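Local atomic coordinates of putative isomerase (Sinorhizobium meliloti, PDB entry 2PPG), a protein that is a putative isomerase of the enolase superfamily, related to mandelate racemase and muconate lactonizing enzyme, with an N-terminal capping domain and a barrel domain. Residues A[82-85]-A[86-90]. Sequence-based numbering, arbitrary orientation.
Sequences EIID and DLLAD
Asp86, Ile83 and Leu88 carry this contact between successive turns of one helix, a worked example of how an alpha-helix widens locally into a pi-type turn. The regular spacing still holds at Asp86, whose N donates to Glu82 O over 2.7 Å. One residue further on, the carbonyl of Ile83 is gripped twice. Leu87 N reaches Ile83 O at 3.1 Å from above the carbonyl plane, whereas Leu88 N comes in that plane and makes the straighter N-H approach (163°). The wider spacing then persists, with Ala89 N bonded to Ile84 O at 2.9 Å; the pattern thus passes from i to i+4 into i to i+5, the mark of a pi-bulge.

The wider turn is consistent with the side-chain pairing. Ile83 and Leu88, five residues apart, lie alongside each other and point the same way, the CG2 branch of Ile83 meeting CD1 of Leu88 at 4.0 Å. On the polar side, Asp86 swings CG anti to its own N (chi1 -176°), and the side chain of Glu82 crosses it, OE2 of Glu82 meeting CB of Asp86 at 3.7 Å with the carboxylate planes 14° apart. Glu82 OE2 and Asp86 OD2 are 4.5 Å apart, a proximity of like charges that may be eased by the outside partners of Asp86: its OD2 is hydrogen-bonded to Tyr38 OH of the second subunit. A water bridges the widened turn, donating to Asp85 O at 2.8 Å and accepting from Asp90 N.

Within the N-terminal domain, helix 77-92 packs Ile83, Ile84 and Leu88 against Ala124 of helix 119-140, while Asp85 is hydrogen-bonded through OD1 to Ser12 OG on strand 7-17 and through OD2 to His391 ND1, tying the helix to the antiparallel sheet.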
loop_
_atom_site.group_PDB
_atom_site.type_symbol
_atom_site.label_atom_id
_atom_site.label_comp_id
_atom_site.label_asym_id
_atom_site.label_seq_id
_atom_site.Cartn_x
_atom_site.Cartn_y
_atom_site.Cartn_z
ATOM N N GLU A 82 -16.453 -8.907 42.026
ATOM C CA GLU A 82 -17.351 -7.778 42.215
ATOM C C GLU A 82 -18.124 -7.501 40.922
ATOM O O GLU A 82 -19.347 -7.330 40.933
ATOM C CB GLU A 82 -16.568 -6.544 42.672
ATOM C CG GLU A 82 -17.421 -5.344 43.020
ATOM C CD GLU A 82 -18.360 -5.590 44.189
ATOM O OE1 GLU A 82 -18.281 -6.678 44.801
ATOM O OE2 GLU A 82 -19.184 -4.695 44.495
ATOM N N ILE A 83 -17.400 -7.489 39.808
ATOM C CA ILE A 83 -18.006 -7.345 38.494
ATOM C C ILE A 83 -19.099 -8.404 38.298
ATOM O O ILE A 83 -20.220 -8.084 37.887
ATOM C CB ILE A 83 -16.937 -7.444 37.372
ATOM C CG1 ILE A 83 -15.905 -6.306 37.492
ATOM C CG2 ILE A 83 -17.586 -7.451 35.999
ATOM C CD1 ILE A 83 -14.632 -6.516 36.660
ATOM N N ILE A 84 -18.769 -9.653 38.625
ATOM C CA ILE A 84 -19.715 -10.765 38.546
ATOM C C ILE A 84 -20.895 -10.635 39.512
ATOM O O ILE A 84 -22.038 -10.836 39.126
ATOM C CB ILE A 84 -19.019 -12.097 38.809
ATOM C CG1 ILE A 84 -17.871 -12.295 37.818
ATOM C CG2 ILE A 84 -20.019 -13.246 38.732
ATOM C CD1 ILE A 84 -17.023 -13.503 38.098
ATOM N N ASP A 85 -20.634 -10.299 40.765
ATOM C CA ASP A 85 -21.713 -10.282 41.757
ATOM C C ASP A 85 -22.577 -9.020 41.732
ATOM O O ASP A 85 -23.779 -9.084 41.990
ATOM C CB ASP A 85 -21.147 -10.528 43.149
ATOM C CG ASP A 85 -20.568 -11.929 43.292
ATOM O OD1 ASP A 85 -21.054 -12.848 42.594
ATOM O OD2 ASP A 85 -19.630 -12.110 44.092
ATOM N N ASP A 86 -21.958 -7.882 41.414
ATOM C CA ASP A 86 -22.637 -6.596 41.462
ATOM C C ASP A 86 -23.376 -6.285 40.160
ATOM O O ASP A 86 -24.475 -5.706 40.170
ATOM C CB ASP A 86 -21.648 -5.471 41.796
ATOM C CG ASP A 86 -22.331 -4.121 41.943
ATOM O OD1 ASP A 86 -23.331 -4.025 42.685
ATOM O OD2 ASP A 86 -21.879 -3.150 41.307
ATOM N N LEU A 87 -22.779 -6.676 39.038
ATOM C CA LEU A 87 -23.359 -6.358 37.742
ATOM C C LEU A 87 -23.884 -7.564 36.981
ATOM O O LEU A 87 -25.071 -7.618 36.654
ATOM C CB LEU A 87 -22.356 -5.592 36.881
ATOM C CG LEU A 87 -22.806 -5.317 35.452
ATOM C CD1 LEU A 87 -23.988 -4.325 35.416
ATOM C CD2 LEU A 87 -21.646 -4.828 34.604
ATOM N N LEU A 88 -23.013 -8.529 36.704
ATOM C CA LEU A 88 -23.319 -9.554 35.702
ATOM C C LEU A 88 -24.388 -10.558 36.095
ATOM O O LEU A 88 -25.230 -10.930 35.276
ATOM C CB LEU A 88 -22.050 -10.289 35.290
ATOM C CG LEU A 88 -20.982 -9.428 34.629
ATOM C CD1 LEU A 88 -19.814 -10.314 34.277
ATOM C CD2 LEU A 88 -21.534 -8.745 33.393
ATOM N N ALA A 89 -24.355 -10.990 37.348
ATOM C CA ALA A 89 -25.256 -12.024 37.835
ATOM C C ALA A 89 -26.724 -11.725 37.507
ATOM O O ALA A 89 -27.421 -12.569 36.939
ATOM C CB ALA A 89 -25.062 -12.230 39.334
ATOM N N ASP A 90 -27.185 -10.527 37.845
ATOM C CA ASP A 90 -28.585 -10.190 37.656
ATOM C C ASP A 90 -28.996 -10.027 36.197
ATOM O O ASP A 90 -30.189 -9.982 35.886
ATOM C CB ASP A 90 -28.969 -8.969 38.494
ATOM C CG ASP A 90 -29.020 -9.288 39.982
ATOM O OD1 ASP A 90 -29.589 -10.342 40.333
ATOM O OD2 ASP A 90 -28.482 -8.506 40.796
HETATM O O HOH W 1 -25.524 -9.060 39.796
#